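PDB 2D28: type II secretion ATPase XpsE from Xanthomonas campestris, which belongs to the GspE-like family of type II secretion ATPases and is represented here by its N-terminal domain, which includes an MshEN-type region. Local coordinates for residues A[97-102]-A[107-112]; A[117-122]-A[128-133]. The protein carries 1 engineered substitution. One frame throughout, in Å; residues are numbered along the deposited sequence.

Overall arrangement
Both contacts lie in the MshEN region and meet at the same small mixed sheet, their centres about 8 Å apart. Contact 1 pairs strands 96-102 and 105-110 in an antiparallel hairpin; contact 2 lays helix 116-126 against strand 130-134, which runs parallel to 105-110 on its other edge. Each is partly buried, but contact 1 covers more than twice the area and combines buried residues such as Leu108 and Trp109 with an exposed Arg102. Its chemistry is backbone hydrogen bonds and a salt bridge, whereas contact 2 rests on aliphatic methyl groups. Backbone bonds of Leu108 and Ile110 with His133 probably tie the two together.

Contact 1 (A[97-102]-A[107-112]); sequences CPVGER and DLWIAD
Asp107 turns its CG beside its own backbone N, anti to the carbonyl carbon (chi1 -64°), while Arg102 bends at chi3 (-59°), and the two ends meet crossing at about a right angle. Arg102 NE donates to Asp107 OD2 over 2.7 Å in a nearly straight salt bridge; it reaches the syn side of the oxygen from somewhat outside the carboxylate plane, although the oxygen lies near the guanidinium plane. The two planes are 37° apart, a twisted rather than flat pairing. A second bond from Arg102 NH2 to Asp107 OD1 is less certain, as is the position of that oxygen. Strands 96-102 and 105-110 form an antiparallel beta hairpin of the MshEN region. Cys97 and Trp109 make a hydrogen-bonded pair, with Cys97 N to Trp109 O at 2.9 Å and Trp109 N to Cys97 O at 3.0 Å. Farther along, Val99 N donates almost straight to Asp107 O (2.8 Å), while Asp107 N donates to Gly100 O (2.7 Å). Two residues thus face one, a beta bulge. Between these pairs, Pro98 and Leu108 lie side by side on the face turned to helix 116-126, with Pro98 CG 4.0 Å from Leu108 CD1. That same leucine methyl is also 3.6 Å from Cys97 C, since it leans back over the neighbouring backbone. Val99 splits its branches: CG2 rests near Asp107 CB, and CG1 meets Trp109 CB at 4.1 Å, coming obliquely to the indole. Trp109 packs on Ile140 and Leu143 of helix 137-147, and its NE1 is hydrogen-bonded to Val67 O. Beside Gly100 sits a cacodylate ion, probably left from crystallisation.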
ATOM      1  N   CYS A  97      -4.923  -3.752  -5.142  1.00 11.85           N
ATOM      2  CA  CYS A  97      -5.607  -4.842  -5.845  1.00 13.80           C
ATOM      3  C   CYS A  97      -6.780  -5.422  -5.047  1.00 15.08           C
ATOM      4  O   CYS A  97      -6.589  -5.849  -3.928  1.00 15.33           O
ATOM      5  CB  CYS A  97      -4.608  -5.969  -6.142  1.00 13.01           C
ATOM      6  SG  CYS A  97      -5.341  -7.156  -7.363  1.00 18.67           S
ATOM      7  N   PRO A  98      -8.001  -5.410  -5.572  1.00 15.38           N
ATOM      8  CA  PRO A  98      -9.082  -6.075  -4.891  1.00 15.92           C
ATOM      9  C   PRO A  98      -8.803  -7.592  -4.866  1.00 16.93           C
ATOM     10  O   PRO A  98      -8.453  -8.189  -5.928  1.00 17.44           O
ATOM     11  CB  PRO A  98     -10.285  -5.743  -5.758  1.00 17.72           C
ATOM     12  CG  PRO A  98      -9.868  -4.541  -6.477  1.00 18.98           C
ATOM     13  CD  PRO A  98      -8.446  -4.798  -6.839  1.00 17.70           C
ATOM     14  N   VAL A  99      -8.966  -8.208  -3.704  1.00 16.53           N
ATOM     15  CA  VAL A  99      -8.665  -9.655  -3.548  1.00 18.76           C
ATOM     16  C   VAL A  99      -9.817 -10.520  -3.061  1.00 21.54           C
ATOM     17  O   VAL A  99      -9.669 -11.766  -2.981  1.00 25.11           O
ATOM     18  CB  VAL A  99      -7.410  -9.930  -2.711  1.00 18.19           C
ATOM     19  CG1 VAL A  99      -6.224  -9.370  -3.414  1.00 15.97           C
ATOM     20  CG2 VAL A  99      -7.486  -9.331  -1.284  1.00 17.40           C
ATOM     21  N   GLY A 100     -10.943  -9.901  -2.745  1.00 21.27           N
ATOM     22  CA  GLY A 100     -12.092 -10.642  -2.277  1.00 22.74           C
ATOM     23  C   GLY A 100     -13.150  -9.696  -1.775  1.00 22.24           C
ATOM     24  O   GLY A 100     -12.883  -8.563  -1.565  1.00 18.39           O
ATOM     25  N   GLU A 101     -14.338 -10.223  -1.538  1.00 23.19           N
ATOM     26  CA  GLU A 101     -15.447  -9.489  -0.998  1.00 25.78           C
ATOM     27  C   GLU A 101     -16.098 -10.397   0.063  1.00 27.05           C
ATOM     28  O   GLU A 101     -16.458 -11.544  -0.260  1.00 28.02           O
ATOM     29  CB  GLU A 101     -16.408  -9.179  -2.126  1.00 27.80           C
ATOM     30  CG  GLU A 101     -16.726  -7.728  -2.329  1.00 30.70           C
ATOM     31  CD  GLU A 101     -17.680  -7.441  -3.500  1.00 34.49           C
ATOM     32  OE1 GLU A 101     -18.624  -6.651  -3.314  1.00 37.30           O
ATOM     33  OE2 GLU A 101     -17.497  -7.987  -4.610  1.00 33.97           O
ATOM     34  N   ARG A 102     -16.148  -9.946   1.314  1.00 26.59           N
ATOM     35  CA  ARG A 102     -16.659 -10.745   2.449  1.00 27.10           C
ATOM     36  C   ARG A 102     -17.405  -9.824   3.459  1.00 27.48           C
ATOM     37  O   ARG A 102     -16.955  -8.704   3.803  1.00 26.12           O
ATOM     38  CB  ARG A 102     -15.556 -11.493   3.186  1.00 27.09           C
ATOM     39  CG  ARG A 102     -14.615 -12.400   2.368  1.00 29.62           C
ATOM     40  CD  ARG A 102     -13.347 -12.864   3.152  1.00 31.32           C
ATOM     41  NE  ARG A 102     -12.526 -11.724   3.619  1.00 28.52           N
ATOM     42  CZ  ARG A 102     -11.935 -11.616   4.793  1.00 26.87           C
ATOM     43  NH1 ARG A 102     -12.021 -12.569   5.710  1.00 30.83           N
ATOM     44  NH2 ARG A 102     -11.241 -10.530   5.076  1.00 22.98           N
ATOM     45  N   ASP A 107     -12.123  -6.614   0.163  1.00 12.25           N
ATOM     46  CA  ASP A 107     -10.789  -6.794   0.613  1.00 13.64           C
ATOM     47  C   ASP A 107      -9.830  -6.164  -0.403  1.00 13.74           C
ATOM     48  O   ASP A 107      -9.825  -6.554  -1.587  1.00 15.79           O
ATOM     49  CB  ASP A 107     -10.419  -8.226   0.865  1.00 12.03           C
ATOM     50  CG  ASP A 107     -11.202  -8.858   1.971  1.00 16.88           C
ATOM     51  OD1 ASP A 107     -11.216  -8.339   3.114  1.00 12.00           O
ATOM     52  OD2 ASP A 107     -11.872  -9.886   1.788  1.00 16.64           O
ATOM     53  N   LEU A 108      -9.048  -5.186   0.044  1.00 11.79           N
ATOM     54  CA  LEU A 108      -8.101  -4.507  -0.831  1.00 11.79           C
ATOM     55  C   LEU A 108      -6.714  -4.634  -0.284  1.00 12.45           C
ATOM     56  O   LEU A 108      -6.394  -4.123   0.801  1.00 11.52           O
ATOM     57  CB  LEU A 108      -8.496  -3.035  -0.962  1.00 10.81           C
ATOM     58  CG  LEU A 108      -7.712  -2.215  -1.979  1.00 10.09           C
ATOM     59  CD1 LEU A 108      -8.250  -2.595  -3.337  1.00 12.41           C
ATOM     60  CD2 LEU A 108      -7.781  -0.683  -1.782  1.00 14.20           C
ATOM     61  N   TRP A 109      -5.864  -5.255  -1.073  1.00 11.02           N
ATOM     62  CA  TRP A 109      -4.463  -5.360  -0.797  1.00  9.97           C
ATOM     63  C   TRP A 109      -3.779  -4.062  -1.249  1.00 11.81           C
ATOM     64  O   TRP A 109      -3.879  -3.680  -2.447  1.00 11.11           O
ATOM     65  CB  TRP A 109      -3.945  -6.553  -1.584  1.00 10.18           C
ATOM     66  CG  TRP A 109      -2.790  -7.270  -1.056  1.00 14.11           C
ATOM     67  CD1 TRP A 109      -2.227  -7.144   0.217  1.00 17.48           C
ATOM     68  CD2 TRP A 109      -1.982  -8.242  -1.736  1.00 15.12           C
ATOM     69  NE1 TRP A 109      -1.161  -7.984   0.331  1.00 14.60           N
ATOM     70  CE2 TRP A 109      -0.988  -8.661  -0.848  1.00 16.01           C
ATOM     71  CE3 TRP A 109      -1.944  -8.731  -3.045  1.00 18.61           C
ATOM     72  CZ2 TRP A 109      -0.001  -9.583  -1.204  1.00 17.91           C
ATOM     73  CZ3 TRP A 109      -0.978  -9.672  -3.376  1.00 20.03           C
ATOM     74  CH2 TRP A 109      -0.009 -10.058  -2.467  1.00 17.42           C
ATOM     75  N   ILE A 110      -3.031  -3.409  -0.355  1.00  9.98           N
ATOM     76  CA  ILE A 110      -2.566  -2.065  -0.657  1.00 10.87           C
ATOM     77  C   ILE A 110      -1.141  -1.875  -0.203  1.00  9.45           C
ATOM     78  O   ILE A 110      -0.766  -2.335   0.944  1.00  9.38           O
ATOM     79  CB  ILE A 110      -3.581  -1.025  -0.011  1.00 10.58           C
ATOM     80  CG1 ILE A 110      -3.221   0.400  -0.315  1.00 12.16           C
ATOM     81  CG2 ILE A 110      -3.662  -1.262   1.513  1.00 12.69           C
ATOM     82  CD1 ILE A 110      -4.296   1.380  -0.089  1.00 12.15           C
ATOM     83  N   ALA A 111      -0.321  -1.274  -1.064  1.00  8.40           N
ATOM     84  CA  ALA A 111       1.094  -0.993  -0.722  1.00  9.46           C
ATOM     85  C   ALA A 111       1.304   0.201   0.181  1.00  9.96           C
ATOM     86  O   ALA A 111       2.203   0.180   1.088  1.00 10.14           O
ATOM     87  CB  ALA A 111       2.007  -0.901  -1.984  1.00 10.10           C
ATOM     88  N   ASP A 112       0.479   1.226  -0.064  1.00 10.29           N
ATOM     89  CA  ASP A 112       0.605   2.527   0.556  1.00 10.97           C
ATOM     90  C   ASP A 112      -0.677   2.925   1.285  1.00 10.83           C
ATOM     91  O   ASP A 112      -1.371   3.846   0.893  1.00 11.56           O
ATOM     92  CB  ASP A 112       1.013   3.577  -0.458  1.00 11.32           C
ATOM     93  CG  ASP A 112       2.332   3.266  -1.155  1.00 15.72           C
ATOM     94  OD1 ASP A 112       3.297   2.733  -0.523  1.00 14.46           O
ATOM     95  OD2 ASP A 112       2.493   3.554  -2.349  1.00 15.33           O
TER
HETATM   96  O   HOH W   1     -13.892  -8.076   3.783  1.00 25.97           O

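Contact 2 (A[117-122]-A[128-133])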
ATOM      1  N   TYR A 117      -5.633   9.843  -0.530  1.00 12.37           N
ATOM      2  CA  TYR A 117      -6.127  10.177  -1.891  1.00 13.01           C
ATOM      3  C   TYR A 117      -6.497   8.917  -2.668  1.00 11.60           C
ATOM      4  O   TYR A 117      -7.594   8.772  -3.202  1.00 11.41           O
ATOM      5  CB  TYR A 117      -5.038  10.981  -2.662  1.00 14.36           C
ATOM      6  CG  TYR A 117      -5.440  11.284  -4.081  1.00 13.37           C
ATOM      7  CD1 TYR A 117      -6.276  12.385  -4.384  1.00 14.58           C
ATOM      8  CD2 TYR A 117      -5.185  10.375  -5.083  1.00 14.70           C
ATOM      9  CE1 TYR A 117      -6.702  12.601  -5.722  1.00 12.65           C
ATOM     10  CE2 TYR A 117      -5.602  10.582  -6.373  1.00 14.81           C
ATOM     11  CZ  TYR A 117      -6.377  11.707  -6.685  1.00 17.37           C
ATOM     12  OH  TYR A 117      -6.817  11.854  -7.992  1.00 17.18           O
ATOM     13  N   ALA A 118      -5.606   7.933  -2.655  1.00 12.12           N
ATOM     14  CA  ALA A 118      -5.851   6.703  -3.338  1.00 10.86           C
ATOM     15  C   ALA A 118      -7.010   5.920  -2.758  1.00 12.18           C
ATOM     16  O   ALA A 118      -7.828   5.381  -3.490  1.00 10.76           O
ATOM     17  CB  ALA A 118      -4.582   5.852  -3.341  1.00 13.22           C
ATOM     18  N   ILE A 119      -7.040   5.821  -1.432  1.00 11.23           N
ATOM     19  CA  ILE A 119      -8.090   5.095  -0.791  1.00 11.13           C
ATOM     20  C   ILE A 119      -9.431   5.748  -1.054  1.00 11.45           C
ATOM     21  O   ILE A 119     -10.369   5.015  -1.273  1.00 12.17           O
ATOM     22  CB  ILE A 119      -7.835   5.027   0.764  1.00 11.31           C
ATOM     23  CG1 ILE A 119      -6.675   4.089   1.052  1.00  9.86           C
ATOM     24  CG2 ILE A 119      -9.119   4.706   1.616  1.00 12.87           C
ATOM     25  CD1 ILE A 119      -5.987   4.351   2.340  1.00 13.02           C
ATOM     26  N   ASP A 120      -9.518   7.084  -0.892  1.00 11.09           N
ATOM     27  CA  ASP A 120     -10.774   7.785  -1.168  1.00 11.64           C
ATOM     28  C   ASP A 120     -11.199   7.642  -2.648  1.00 12.83           C
ATOM     29  O   ASP A 120     -12.378   7.464  -2.939  1.00 12.50           O
ATOM     30  CB  ASP A 120     -10.718   9.228  -0.675  1.00 11.80           C
ATOM     31  CG  ASP A 120     -10.736   9.330   0.824  1.00 13.56           C
ATOM     32  OD1 ASP A 120     -10.884   8.267   1.521  1.00 13.41           O
ATOM     33  OD2 ASP A 120     -10.460  10.412   1.380  1.00 13.18           O
ATOM     34  N   ALA A 121     -10.234   7.598  -3.563  1.00 13.47           N
ATOM     35  CA  ALA A 121     -10.508   7.251  -4.983  1.00 12.78           C
ATOM     36  C   ALA A 121     -11.159   5.875  -5.147  1.00 13.79           C
ATOM     37  O   ALA A 121     -12.190   5.721  -5.878  1.00 15.11           O
ATOM     38  CB  ALA A 121      -9.215   7.385  -5.809  1.00 12.92           C
ATOM     39  N   VAL A 122     -10.649   4.889  -4.403  1.00 12.22           N
ATOM     40  CA  VAL A 122     -11.162   3.541  -4.510  1.00 12.95           C
ATOM     41  C   VAL A 122     -12.554   3.486  -3.906  1.00 11.66           C
ATOM     42  O   VAL A 122     -13.506   2.877  -4.498  1.00 13.04           O
ATOM     43  CB  VAL A 122     -10.166   2.523  -3.859  1.00 12.69           C
ATOM     44  CG1 VAL A 122     -10.768   1.194  -3.777  1.00 16.36           C
ATOM     45  CG2 VAL A 122      -8.890   2.492  -4.680  1.00 12.48           C
ATOM     46  N   LEU A 128     -17.965   0.683  -2.607  1.00 15.44           N
ATOM     47  CA  LEU A 128     -17.952  -0.422  -1.622  1.00 16.03           C
ATOM     48  C   LEU A 128     -17.181  -0.050  -0.389  1.00 15.80           C
ATOM     49  O   LEU A 128     -16.179   0.685  -0.458  1.00 16.15           O
ATOM     50  CB  LEU A 128     -17.324  -1.703  -2.199  1.00 15.36           C
ATOM     51  CG  LEU A 128     -18.191  -2.343  -3.300  1.00 18.23           C
ATOM     52  CD1 LEU A 128     -17.467  -3.448  -4.006  1.00 17.08           C
ATOM     53  CD2 LEU A 128     -19.570  -2.891  -2.788  1.00 23.88           C
ATOM     54  N   PRO A 129     -17.621  -0.542   0.764  1.00 16.55           N
ATOM     55  CA  PRO A 129     -16.800  -0.381   1.965  1.00 15.97           C
ATOM     56  C   PRO A 129     -15.569  -1.291   1.843  1.00 15.19           C
ATOM     57  O   PRO A 129     -15.656  -2.367   1.274  1.00 16.97           O
ATOM     58  CB  PRO A 129     -17.728  -0.716   3.113  1.00 17.55           C
ATOM     59  CG  PRO A 129     -18.937  -1.384   2.560  1.00 15.40           C
ATOM     60  CD  PRO A 129     -18.931  -1.170   1.033  1.00 17.36           C
ATOM     61  N   LEU A 130     -14.403  -0.777   2.225  1.00 12.21           N
ATOM     62  CA  LEU A 130     -13.133  -1.468   2.074  1.00 10.93           C
ATOM     63  C   LEU A 130     -12.679  -2.078   3.378  1.00 10.43           C
ATOM     64  O   LEU A 130     -12.931  -1.497   4.457  1.00 11.32           O
ATOM     65  CB  LEU A 130     -12.039  -0.463   1.647  1.00 11.53           C
ATOM     66  CG  LEU A 130     -12.407   0.423   0.402  1.00 11.28           C
ATOM     67  CD1 LEU A 130     -11.245   1.288  -0.012  1.00 11.70           C
ATOM     68  CD2 LEU A 130     -12.790  -0.408  -0.808  1.00 10.85           C
ATOM     69  N   LEU A 131     -11.938  -3.178   3.256  1.00 10.25           N
ATOM     70  CA  LEU A 131     -11.099  -3.693   4.328  1.00 12.44           C
ATOM     71  C   LEU A 131      -9.683  -3.719   3.767  1.00 11.65           C
ATOM     72  O   LEU A 131      -9.413  -4.383   2.797  1.00 10.44           O
ATOM     73  CB  LEU A 131     -11.546  -5.095   4.761  1.00 12.90           C
ATOM     74  CG  LEU A 131     -11.103  -5.659   6.115  1.00 15.58           C
ATOM     75  CD1 LEU A 131     -11.651  -4.852   7.289  1.00 13.34           C
ATOM     76  CD2 LEU A 131     -11.560  -7.091   6.215  1.00 19.36           C
ATOM     77  N   LEU A 132      -8.796  -2.929   4.370  1.00 11.09           N
ATOM     78  CA  LEU A 132      -7.457  -2.762   3.893  1.00 10.92           C
ATOM     79  C   LEU A 132      -6.505  -3.809   4.452  1.00 11.82           C
ATOM     80  O   LEU A 132      -6.516  -4.098   5.621  1.00 11.35           O
ATOM     81  CB  LEU A 132      -6.921  -1.380   4.238  1.00 11.00           C
ATOM     82  CG  LEU A 132      -7.705  -0.212   3.579  1.00 11.04           C
ATOM     83  CD1 LEU A 132      -7.117   1.118   4.074  1.00 12.91           C
ATOM     84  CD2 LEU A 132      -7.683  -0.407   2.066  1.00 11.19           C
ATOM     85  N   HIS A 133      -5.675  -4.377   3.571  1.00 12.22           N
ATOM     86  CA  HIS A 133      -4.639  -5.320   3.959  1.00 10.96           C
ATOM     87  C   HIS A 133      -3.327  -4.898   3.338  1.00 11.12           C
ATOM     88  O   HIS A 133      -3.264  -4.646   2.106  1.00 10.17           O
ATOM     89  CB  HIS A 133      -4.995  -6.694   3.411  1.00 10.98           C
ATOM     90  CG  HIS A 133      -6.332  -7.214   3.847  1.00  8.97           C
ATOM     91  ND1 HIS A 133      -7.423  -7.255   3.020  1.00 16.34           N
ATOM     92  CD2 HIS A 133      -6.713  -7.841   4.976  1.00  2.02           C
ATOM     93  CE1 HIS A 133      -8.454  -7.781   3.676  1.00 13.27           C
ATOM     94  NE2 HIS A 133      -8.053  -8.097   4.885  1.00 14.16           N
TER
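Leu130 leaves its strand toward helix 116-126, and Val122 CG1 rests against the fork of its two methyls, 3.8 Å from Leu130 CD1 and 3.9 Å from Leu130 CD2. Val122 presents that branch because CG1 stands anti to its backbone N (chi1 171°), and the two side chains cross obliquely. Leu130 has its CG beside the backbone N (chi1 -51°), and its CD1 extends far enough to approach Ile119 as well, 4.0 Å from Ile119 O and 4.3 Å from Ile119 CG2. The helix and strand 130-134 belong to the beta-alpha-beta crossover that begins with strand 105-110, and their short axes run closer to antiparallel than parallel, 10.8 Å apart. One helical turn earlier and two residues on in the strand, Ile119 sends out its CG1 branch, extended at chi2 (156°), and Ile119 CD1 meets Leu132 CD1 at 3.8 Å, the two side chains crossing at a slant. Ile119 also packs on Ile110 in the middle strand, and Leu132 on Leu64. On the helix, Val122 reaches Phe90 of helix 88-94 and Leu96 of the hairpin, and its side chain is buried among them.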